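Local coordinates for protein sialidase B (PDB 4XJW) that cleaves terminal alpha-2,3-, alpha-2,6- and alpha-2,8-linked sialic acids from oligosaccharides, glycoproteins and glycolipids and works as an intramolecular trans-sialidase, at residues Q192-T201 with G248-F256; Y212-I223 with S290-T301. The protein carries 1 engineered substitution. One frame throughout, in Å; residues are numbered along the deposited sequence.

Contact 1 of 2, residues Q192-T201 with G248-F256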
loop_
_atom_site.group_PDB
_atom_site.type_symbol
_atom_site.label_atom_id
_atom_site.label_comp_id
_atom_site.label_asym_id
_atom_site.label_seq_id
_atom_site.Cartn_x
_atom_site.Cartn_y
_atom_site.Cartn_z
ATOM N N GLN A 192 -11.322 -4.206 7.474
ATOM C CA GLN A 192 -12.123 -3.640 6.402
ATOM C C GLN A 192 -11.242 -2.957 5.368
ATOM O O GLN A 192 -10.034 -2.763 5.578
ATOM C CB GLN A 192 -13.164 -2.672 6.960
ATOM C CG GLN A 192 -12.578 -1.581 7.814
ATOM C CD GLN A 192 -13.609 -0.977 8.776
ATOM O OE1 GLN A 192 -13.603 -1.249 9.987
ATOM N NE2 GLN A 192 -14.480 -0.143 8.239
ATOM N N LEU A 193 -11.840 -2.630 4.227
ATOM C CA LEU A 193 -11.138 -1.908 3.177
ATOM C C LEU A 193 -11.604 -0.457 3.137
ATOM O O LEU A 193 -12.806 -0.174 3.212
ATOM C CB LEU A 193 -11.334 -2.583 1.809
ATOM C CG LEU A 193 -10.849 -4.029 1.660
ATOM C CD1 LEU A 193 -11.153 -4.547 0.261
ATOM C CD2 LEU A 193 -9.365 -4.098 1.974
ATOM N N ILE A 194 -10.644 0.455 3.045
ATOM C CA ILE A 194 -10.914 1.862 2.803
ATOM C C ILE A 194 -10.785 2.159 1.306
ATOM O O ILE A 194 -11.726 2.649 0.669
ATOM C CB ILE A 194 -9.968 2.768 3.615
ATOM C CG1 ILE A 194 -10.110 2.470 5.110
ATOM C CG2 ILE A 194 -10.284 4.243 3.350
ATOM C CD1 ILE A 194 -9.181 3.254 5.994
ATOM N N PHE A 195 -9.614 1.875 0.752
ATOM C CA PHE A 195 -9.358 1.970 -0.678
ATOM C C PHE A 195 -9.385 0.562 -1.246
ATOM O O PHE A 195 -8.902 -0.375 -0.605
ATOM C CB PHE A 195 -7.978 2.602 -0.902
ATOM C CG PHE A 195 -7.816 3.933 -0.224
ATOM C CD1 PHE A 195 -8.312 5.092 -0.817
ATOM C CD2 PHE A 195 -7.191 4.028 1.016
ATOM C CE1 PHE A 195 -8.194 6.341 -0.193
ATOM C CE2 PHE A 195 -7.051 5.276 1.652
ATOM C CZ PHE A 195 -7.537 6.427 1.044
ATOM N N GLN A 196 -9.970 0.384 -2.424
ATOM C CA GLN A 196 -10.050 -0.967 -2.969
ATOM C C GLN A 196 -10.176 -0.950 -4.476
ATOM O O GLN A 196 -10.623 0.031 -5.046
ATOM C CB GLN A 196 -11.221 -1.736 -2.346
ATOM C CG GLN A 196 -12.581 -1.103 -2.607
ATOM C CD GLN A 196 -13.567 -1.403 -1.498
ATOM O OE1 GLN A 196 -14.035 -2.526 -1.358
ATOM N NE2 GLN A 196 -13.878 -0.389 -0.687
ATOM N N SER A 197 -9.764 -2.040 -5.119
ATOM C CA SER A 197 -9.868 -2.157 -6.574
ATOM C C SER A 197 -11.280 -1.905 -7.085
ATOM O O SER A 197 -12.244 -2.468 -6.574
ATOM C CB SER A 197 -9.428 -3.546 -7.015
ATOM O OG SER A 197 -8.091 -3.782 -6.666
ATOM N N GLY A 198 -11.399 -1.053 -8.095
ATOM C CA GLY A 198 -12.694 -0.797 -8.704
ATOM C C GLY A 198 -13.435 0.370 -8.087
ATOM O O GLY A 198 -14.546 0.723 -8.512
ATOM N N ASP A 199 -12.834 0.977 -7.067
ATOM C CA ASP A 199 -13.400 2.198 -6.508
ATOM C C ASP A 199 -13.196 3.421 -7.409
ATOM O O ASP A 199 -12.726 3.307 -8.542
ATOM C CB ASP A 199 -12.924 2.441 -5.059
ATOM C CG ASP A 199 -11.455 2.855 -4.943
ATOM O OD1 ASP A 199 -10.811 3.177 -5.962
ATOM O OD2 ASP A 199 -10.952 2.891 -3.787
ATOM N N SER A 200 -13.555 4.590 -6.890
ATOM C CA SER A 200 -13.496 5.837 -7.656
ATOM C C SER A 200 -12.110 6.208 -8.192
ATOM O O SER A 200 -12.008 7.004 -9.132
ATOM C CB SER A 200 -13.992 6.985 -6.785
ATOM O OG SER A 200 -13.228 7.059 -5.597
ATOM N N THR A 201 -11.048 5.668 -7.597
ATOM C CA THR A 201 -9.695 5.988 -8.059
ATOM C C THR A 201 -9.359 5.288 -9.367
ATOM O O THR A 201 -8.539 5.783 -10.146
ATOM C CB THR A 201 -8.591 5.630 -7.031
ATOM O OG1 THR A 201 -8.465 4.205 -6.902
ATOM C CG2 THR A 201 -8.873 6.260 -5.674
ATOM N N GLY A 248 -14.025 5.226 12.319
ATOM C CA GLY A 248 -13.475 4.203 11.445
ATOM C C GLY A 248 -14.440 3.117 11.018
ATOM O O GLY A 248 -14.040 2.198 10.313
ATOM N N LYS A 249 -15.705 3.203 11.427
ATOM C CA LYS A 249 -16.656 2.167 11.049
ATOM C C LYS A 249 -16.986 2.196 9.556
ATOM O O LYS A 249 -17.116 1.139 8.924
ATOM C CB LYS A 249 -17.930 2.251 11.896
ATOM C CG LYS A 249 -17.746 1.708 13.311
ATOM C CD LYS A 249 -18.983 1.940 14.180
ATOM C CE LYS A 249 -18.907 3.289 14.882
ATOM N NZ LYS A 249 -20.236 3.843 15.250
ATOM N N THR A 250 -17.131 3.400 9.001
ATOM C CA THR A 250 -17.415 3.573 7.577
ATOM C C THR A 250 -16.554 4.689 7.015
ATOM O O THR A 250 -16.157 5.605 7.738
ATOM C CB THR A 250 -18.907 3.902 7.268
ATOM O OG1 THR A 250 -19.243 5.163 7.852
ATOM C CG2 THR A 250 -19.829 2.802 7.782
ATOM N N TRP A 251 -16.271 4.589 5.719
ATOM C CA TRP A 251 -15.345 5.478 5.032
ATOM C C TRP A 251 -15.974 6.054 3.773
ATOM O O TRP A 251 -16.755 5.388 3.093
ATOM C CB TRP A 251 -14.051 4.707 4.703
ATOM C CG TRP A 251 -13.312 4.316 5.961
ATOM C CD1 TRP A 251 -13.545 3.224 6.756
ATOM C CD2 TRP A 251 -12.283 5.074 6.610
ATOM N NE1 TRP A 251 -12.706 3.249 7.849
ATOM C CE2 TRP A 251 -11.924 4.377 7.787
ATOM C CE3 TRP A 251 -11.636 6.281 6.312
ATOM C CZ2 TRP A 251 -10.920 4.831 8.654
ATOM C CZ3 TRP A 251 -10.647 6.744 7.180
ATOM C CH2 TRP A 251 -10.301 6.017 8.339
ATOM N N SER A 252 -15.610 7.285 3.456
ATOM C CA SER A 252 -16.130 7.964 2.275
ATOM C C SER A 252 -15.554 7.420 0.977
ATOM O O SER A 252 -14.447 6.879 0.957
ATOM C CB SER A 252 -15.842 9.464 2.355
ATOM O OG SER A 252 -14.429 9.702 2.318
ATOM N N GLU A 253 -16.290 7.581 -0.118
ATOM C CA GLU A 253 -15.745 7.209 -1.425
ATOM C C GLU A 253 -14.521 8.087 -1.660
ATOM O O GLU A 253 -14.562 9.290 -1.439
ATOM C CB GLU A 253 -16.774 7.406 -2.541
ATOM C CG GLU A 253 -16.362 6.770 -3.883
ATOM C CD GLU A 253 -16.240 5.234 -3.827
ATOM O OE1 GLU A 253 -16.797 4.623 -2.887
ATOM O OE2 GLU A 253 -15.601 4.633 -4.731
ATOM N N PRO A 254 -13.398 7.484 -2.068
ATOM C CA PRO A 254 -12.166 8.269 -2.212
ATOM C C PRO A 254 -12.250 9.405 -3.238
ATOM O O PRO A 254 -13.017 9.344 -4.210
ATOM C CB PRO A 254 -11.163 7.232 -2.709
ATOM C CG PRO A 254 -11.664 5.928 -2.163
ATOM C CD PRO A 254 -13.173 6.047 -2.290
ATOM N N ILE A 255 -11.458 10.439 -2.989
ATOM C CA ILE A 255 -11.259 11.519 -3.952
ATOM C C ILE A 255 -9.767 11.667 -4.149
ATOM O O ILE A 255 -8.984 11.058 -3.407
ATOM C CB ILE A 255 -11.860 12.866 -3.478
ATOM C CG1 ILE A 255 -11.185 13.357 -2.184
ATOM C CG2 ILE A 255 -13.356 12.724 -3.330
ATOM C CD1 ILE A 255 -11.556 14.791 -1.789
ATOM N N PHE A 256 -9.361 12.470 -5.129
ATOM C CA PHE A 256 -7.933 12.744 -5.300
ATOM C C PHE A 256 -7.521 14.021 -4.594
ATOM O O PHE A 256 -8.214 15.038 -4.675
ATOM C CB PHE A 256 -7.526 12.851 -6.780
ATOM C CG PHE A 256 -7.723 11.592 -7.564
ATOM C CD1 PHE A 256 -6.994 10.446 -7.262
ATOM C CD2 PHE A 256 -8.617 11.552 -8.623
ATOM C CE1 PHE A 256 -7.184 9.278 -7.995
ATOM C CE2 PHE A 256 -8.809 10.399 -9.357
ATOM C CZ PHE A 256 -8.092 9.257 -9.046
HETATM O O HOH W 1 -14.326 3.918 1.115
#

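Contact 2 of 2, residues Y212-I223 with S290-T301. With OPX ((1s,3R,4S)-1-[(cyclohexylamino)methyl]-3,4-dihydroxycyclopentanesulfonic acid), chain B.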
loop_
_atom_site.group_PDB
_atom_site.type_symbol
_atom_site.label_atom_id
_atom_site.label_comp_id
_atom_site.label_asym_id
_atom_site.label_seq_id
_atom_site.Cartn_x
_atom_site.Cartn_y
_atom_site.Cartn_z
ATOM N N TYR A 212 -4.795 10.053 10.170
ATOM C CA TYR A 212 -4.625 11.219 11.019
ATOM C C TYR A 212 -5.982 11.579 11.599
ATOM O O TYR A 212 -6.987 11.614 10.879
ATOM C CB TYR A 212 -4.106 12.397 10.193
ATOM C CG TYR A 212 -3.582 13.565 11.004
ATOM C CD1 TYR A 212 -4.450 14.486 11.588
ATOM C CD2 TYR A 212 -2.226 13.754 11.171
ATOM C CE1 TYR A 212 -3.966 15.564 12.318
ATOM C CE2 TYR A 212 -1.731 14.823 11.892
ATOM C CZ TYR A 212 -2.601 15.725 12.459
ATOM O OH TYR A 212 -2.086 16.782 13.176
ATOM N N THR A 213 -6.010 11.852 12.898
ATOM C CA THR A 213 -7.266 12.168 13.577
ATOM C C THR A 213 -7.392 13.679 13.697
ATOM O O THR A 213 -6.575 14.334 14.347
ATOM C CB THR A 213 -7.311 11.518 14.958
ATOM O OG1 THR A 213 -7.156 10.102 14.807
ATOM C CG2 THR A 213 -8.635 11.815 15.662
ATOM N N LEU A 214 -8.423 14.217 13.048
ATOM C CA LEU A 214 -8.676 15.657 13.033
ATOM C C LEU A 214 -9.374 16.109 14.312
ATOM O O LEU A 214 -9.950 15.295 15.053
ATOM C CB LEU A 214 -9.505 16.053 11.798
ATOM C CG LEU A 214 -8.895 15.612 10.459
ATOM C CD1 LEU A 214 -9.841 16.008 9.321
ATOM C CD2 LEU A 214 -7.531 16.249 10.264
ATOM N N SER A 215 -9.296 17.410 14.576
ATOM C CA SER A 215 -9.884 17.975 15.796
ATOM C C SER A 215 -11.401 17.776 15.881
ATOM O O SER A 215 -11.974 17.679 16.981
ATOM C CB SER A 215 -9.514 19.449 15.929
ATOM O OG SER A 215 -10.128 20.249 14.937
ATOM N N SER A 216 -12.059 17.710 14.730
ATOM C CA SER A 216 -13.504 17.492 14.714
ATOM C C SER A 216 -13.862 16.054 15.081
ATOM O O SER A 216 -15.030 15.741 15.303
ATOM C CB SER A 216 -14.069 17.798 13.332
ATOM O OG SER A 216 -13.596 16.813 12.418
ATOM N N GLY A 217 -12.869 15.162 15.092
ATOM C CA GLY A 217 -13.114 13.742 15.316
ATOM C C GLY A 217 -13.135 12.937 14.024
ATOM O O GLY A 217 -13.132 11.698 14.040
ATOM N N ARG A 218 -13.195 13.644 12.903
ATOM C CA ARG A 218 -13.048 12.996 11.599
ATOM C C ARG A 218 -11.653 12.383 11.489
ATOM O O ARG A 218 -10.668 13.001 11.868
ATOM C CB ARG A 218 -13.295 13.989 10.462
ATOM C CG ARG A 218 -13.003 13.422 9.071
ATOM C CD ARG A 218 -13.459 14.387 7.977
ATOM N NE ARG A 218 -14.916 14.454 7.883
ATOM C CZ ARG A 218 -15.575 15.208 7.010
ATOM N NH1 ARG A 218 -14.915 15.971 6.147
ATOM N NH2 ARG A 218 -16.903 15.198 7.000
ATOM N N VAL A 219 -11.590 11.154 11.001
ATOM C CA VAL A 219 -10.310 10.485 10.783
ATOM C C VAL A 219 -10.061 10.484 9.279
ATOM O O VAL A 219 -10.929 10.069 8.506
ATOM C CB VAL A 219 -10.334 9.043 11.325
ATOM C CG1 VAL A 219 -8.986 8.365 11.080
ATOM C CG2 VAL A 219 -10.652 9.048 12.816
ATOM N N LEU A 220 -8.892 10.970 8.870
ATOM C CA LEU A 220 -8.546 11.126 7.457
ATOM C C LEU A 220 -7.458 10.123 7.093
ATOM O O LEU A 220 -6.566 9.829 7.905
ATOM C CB LEU A 220 -8.039 12.545 7.190
ATOM C CG LEU A 220 -7.718 12.971 5.752
ATOM C CD1 LEU A 220 -8.975 12.881 4.902
ATOM C CD2 LEU A 220 -7.129 14.387 5.712
ATOM N N SER A 221 -7.548 9.574 5.886
ATOM C CA SER A 221 -6.512 8.671 5.376
ATOM C C SER A 221 -6.093 9.112 3.994
ATOM O O SER A 221 -6.923 9.479 3.175
ATOM C CB SER A 221 -7.039 7.227 5.327
ATOM O OG SER A 221 -6.118 6.338 4.683
ATOM N N SER A 222 -4.789 9.075 3.733
ATOM C CA SER A 222 -4.293 9.228 2.362
ATOM C C SER A 222 -3.518 7.992 1.925
ATOM O O SER A 222 -3.157 7.146 2.755
ATOM C CB SER A 222 -3.458 10.500 2.172
ATOM O OG SER A 222 -2.271 10.486 2.937
ATOM N N ILE A 223 -3.293 7.882 0.617
ATOM C CA ILE A 223 -2.723 6.673 0.032
ATOM C C ILE A 223 -2.170 6.983 -1.346
ATOM O O ILE A 223 -2.607 7.937 -1.997
ATOM C CB ILE A 223 -3.808 5.557 -0.057
ATOM C CG1 ILE A 223 -3.187 4.182 -0.294
ATOM C CG2 ILE A 223 -4.782 5.802 -1.193
ATOM C CD1 ILE A 223 -3.328 3.271 0.842
ATOM N N SER A 290 2.813 10.277 0.663
ATOM C CA SER A 290 2.087 11.415 1.202
ATOM C C SER A 290 2.145 11.494 2.718
ATOM O O SER A 290 2.420 10.495 3.403
ATOM C CB SER A 290 0.629 11.415 0.726
ATOM O OG SER A 290 -0.096 10.311 1.247
ATOM N N SER A 291 1.841 12.682 3.233
ATOM C CA SER A 291 1.874 12.943 4.671
ATOM C C SER A 291 0.844 14.021 5.006
ATOM O O SER A 291 0.677 14.977 4.235
ATOM C CB SER A 291 3.273 13.392 5.109
ATOM O OG SER A 291 3.404 13.267 6.510
ATOM N N ILE A 292 0.170 13.875 6.151
ATOM C CA ILE A 292 -0.932 14.764 6.541
ATOM C C ILE A 292 -0.699 15.428 7.901
ATOM O O ILE A 292 -0.160 14.804 8.814
ATOM C CB ILE A 292 -2.259 13.985 6.617
ATOM C CG1 ILE A 292 -2.711 13.555 5.228
ATOM C CG2 ILE A 292 -3.363 14.840 7.241
ATOM C CD1 ILE A 292 -3.863 12.552 5.280
ATOM N N VAL A 293 -1.117 16.686 8.037
ATOM C CA VAL A 293 -1.170 17.331 9.339
ATOM C C VAL A 293 -2.362 18.275 9.360
ATOM O O VAL A 293 -2.853 18.693 8.306
ATOM C CB VAL A 293 0.144 18.101 9.616
ATOM C CG1 VAL A 293 0.135 19.421 8.868
ATOM C CG2 VAL A 293 0.311 18.349 11.107
ATOM N N GLU A 294 -2.866 18.576 10.551
ATOM C CA GLU A 294 -3.909 19.597 10.669
ATOM C C GLU A 294 -3.327 20.835 11.318
ATOM O O GLU A 294 -2.575 20.733 12.291
ATOM C CB GLU A 294 -5.117 19.087 11.453
ATOM C CG GLU A 294 -6.269 20.105 11.514
ATOM C CD GLU A 294 -7.558 19.497 12.040
ATOM O OE1 GLU A 294 -7.521 18.914 13.139
ATOM O OE2 GLU A 294 -8.595 19.591 11.344
ATOM N N ASP A 295 -3.675 22.002 10.777
ATOM C CA ASP A 295 -3.186 23.277 11.291
ATOM C C ASP A 295 -4.211 23.934 12.201
ATOM O O ASP A 295 -5.348 24.162 11.795
ATOM C CB ASP A 295 -2.832 24.208 10.130
ATOM C CG ASP A 295 -2.469 25.604 10.594
ATOM O OD1 ASP A 295 -1.757 25.727 11.616
ATOM O OD2 ASP A 295 -2.885 26.564 9.920
ATOM N N LYS A 296 -3.809 24.254 13.428
ATOM C CA LYS A 296 -4.729 24.901 14.363
ATOM C C LYS A 296 -5.027 26.346 13.987
ATOM O O LYS A 296 -6.156 26.817 14.147
ATOM C CB LYS A 296 -4.190 24.820 15.791
ATOM C CG LYS A 296 -4.411 23.473 16.447
ATOM C CD LYS A 296 -3.773 23.424 17.829
ATOM C CE LYS A 296 -2.266 23.586 17.737
ATOM N NZ LYS A 296 -1.600 23.396 19.057
ATOM N N LYS A 297 -4.030 27.051 13.469
ATOM C CA LYS A 297 -4.214 28.461 13.132
ATOM C C LYS A 297 -5.320 28.677 12.098
ATOM O O LYS A 297 -6.320 29.347 12.373
ATOM C CB LYS A 297 -2.906 29.084 12.639
ATOM C CG LYS A 297 -2.992 30.594 12.451
ATOM C CD LYS A 297 -1.680 31.173 11.957
ATOM C CE LYS A 297 -0.566 31.029 12.991
ATOM N NZ LYS A 297 0.694 31.714 12.559
ATOM N N SER A 298 -5.136 28.112 10.909
ATOM C CA SER A 298 -6.091 28.283 9.818
ATOM C C SER A 298 -7.247 27.301 9.937
ATOM O O SER A 298 -8.326 27.537 9.397
ATOM C CB SER A 298 -5.408 28.095 8.461
ATOM O OG SER A 298 -4.914 26.769 8.303
ATOM N N GLY A 299 -7.017 26.189 10.633
ATOM C CA GLY A 299 -7.980 25.094 10.659
ATOM C C GLY A 299 -7.882 24.178 9.449
ATOM O O GLY A 299 -8.627 23.199 9.367
ATOM N N LYS A 300 -6.978 24.494 8.515
ATOM C CA LYS A 300 -6.829 23.716 7.290
ATOM C C LYS A 300 -6.135 22.377 7.547
ATOM O O LYS A 300 -5.344 22.224 8.479
ATOM C CB LYS A 300 -6.038 24.492 6.228
ATOM C CG LYS A 300 -6.729 25.746 5.694
ATOM C CD LYS A 300 -5.897 26.398 4.599
ATOM C CE LYS A 300 -6.538 27.692 4.105
ATOM N NZ LYS A 300 -5.678 28.396 3.112
ATOM N N THR A 301 -6.463 21.393 6.724
ATOM C CA THR A 301 -5.700 20.157 6.702
ATOM C C THR A 301 -4.682 20.336 5.598
ATOM O O THR A 301 -5.003 20.860 4.526
ATOM C CB THR A 301 -6.602 18.947 6.391
ATOM O OG1 THR A 301 -7.670 18.896 7.341
ATOM C CG2 THR A 301 -5.815 17.656 6.466
HETATM C CAF OPX B . -7.974 11.460 21.003
HETATM C CAG OPX B . -7.757 12.906 21.342
HETATM C CAH OPX B . -7.796 11.238 19.535
HETATM C CAI OPX B . -6.403 13.364 20.887
HETATM C CAJ OPX B . -6.454 11.702 19.046
HETATM C CAK OPX B . -4.688 13.693 17.622
HETATM C CAL OPX B . -2.373 12.672 17.240
HETATM C CAM OPX B . -3.336 14.011 15.501
HETATM C CAO OPX B . -1.744 12.357 15.932
HETATM C CAP OPX B . -2.758 12.723 14.936
HETATM C CAQ OPX B . -6.215 13.146 19.418
HETATM C CAR OPX B . -3.262 13.859 17.013
HETATM N NAN OPX B . -4.843 13.560 19.078
HETATM O OAA OPX B . -2.452 15.117 19.206
HETATM O OAB OPX B . -1.108 15.402 17.202
HETATM O OAC OPX B . -1.379 11.024 15.847
HETATM O OAD OPX B . -3.760 11.797 14.833
HETATM O OAE OPX B . -3.242 16.491 17.356
HETATM S SAS OPX B . -2.476 15.299 17.736
HETATM O O HOH W 2 -11.073 19.364 12.378
#

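Contact 1 of 2, residues Q192-T201 with G248-F256
Ile194 lies over one face of the Trp251 indole: its CD1 stands 3.5 Å from the centroid of the six-membered ring, only 12° off the normal, a CH-pi contact. CG1 and CG2 follow on the same side, so both branches of the isoleucine rest on the indole. The second apolar meeting is at Pro254, whose CG comes within 3.7 Å of Phe195 CD1 and is also touched by the Asp199 carboxylate, while Thr201 CG2 reaches the proline CB. Further along, the Phe256 ring turns its edge to the carbonyl O of Thr201.

Among the hydrogen bonds, Gln192 NE2 gives one to Lys249 O at 3.0 Å, from well above the plane of that carbonyl, and lies at the edge of the indole. Trp251 NE1 turns back to Gly248 O inside its own segment. At the other end Ser200 is gripped twice. Ser200 N lies 3.0 Å from Glu253 OE2, which it meets nearly end-on. Ser200 OG, swung between N and the carbonyl carbon (chi1 57°), donates to Pro254 O at 2.7 Å. Asp199 shapes this corner: OD1 accepts Thr201 N, closing an Asx turn, and on its syn lone pair also Thr201 OG1, while OD2 takes Gln196 N. A water sits 2.9 Å from Ile194 O and also touches Ser252 O.

Gly248, Thr250 and Trp251 belong to the first Asp-box (SxDxGxTW), where Asp246 binds Thr250 OG1. The loop from helix 179-182 to strand 205-213 is thus laid across the Asp-box by one broad aromatic face and polar grips at both ends. Asp199 OD2 and Glu253 OE2 are 5.1 Å apart; the hydrogen bonds each carboxylate receives probably help the two acidic groups to lie so close.

Contact 2 of 2, residues Y212-I223 with S290-T301
Ile292 forms the apolar centre, with its two branches serving different partners. CD1 lies 3.5 Å from Ser222 OG and 3.8 Å from Leu220 CD2, whereas CG2, anti to the backbone N, touches Tyr212 CB. Leu220 CD2 then reaches tip to tip toward Thr301 CG2. Strands 219-223 and 290-294 run antiparallel at 162°, their axes 7.1 Å apart at closest approach, and meet through side chains as neighbouring blades of the sialidase propeller.

Outward from this core, the Tyr212 ring is sandwiched. The Val293 backbone covers one face, and the cyclopentane of the bound inhibitor the other, its CAP 3.7 Å above the ring plane and over the centre. Tyr212 OH takes a nearly straight but weak bond from Glu294 N (3.3 Å, 170°). Beside the ring, Thr213 N donates to inhibitor OAD at 3.0 Å.

At the end toward Ile223, Ser222 OG has its main partner in Thr210 OG1 and also shares a 2.8 Å hydrogen bond with Ser290 OG, either of which could donate. At the other end, by the 214-217 turn, Glu294 has CG anti to the backbone N (chi1 -176°) and the chain extended beyond it. OE1 uses its syn lone pair for Ser215 N at 2.7 Å, and OE2 accepts from a water that in turn accepts from Ser216 N. Leu214 CD2 packs crosswise against the carboxylate.

An apolar centre thus joins the blades, with hydroxyls at one end and a carboxylate holding a turn at the other. That carboxylate's donors would favour its charged form, while Tyr212, backed by Val293, forms one wall of the inhibitor pocket.

From the N terminus, after helix 179-182 the chain passes through 192-201, makes strands 205-213, 219-226 and 237-244, and returns at 248-256 to close contact 1. Contact 2 starts between those ends, at 212-223, and closes only after strand 255-256, at 290-301, so the two closures cross rather than nest. Contact 1 ties the loop to strand 255-256, at the edge of the first blade, and to its Asp-box turn; contact 2 joins that blade to the next. Their centres are about 17 Å apart, yet they touch through strand 219-226: Phe195 packs on Ser221 and Ile223, and Trp251 on Val219 and Ser221, so this strand is shared by both.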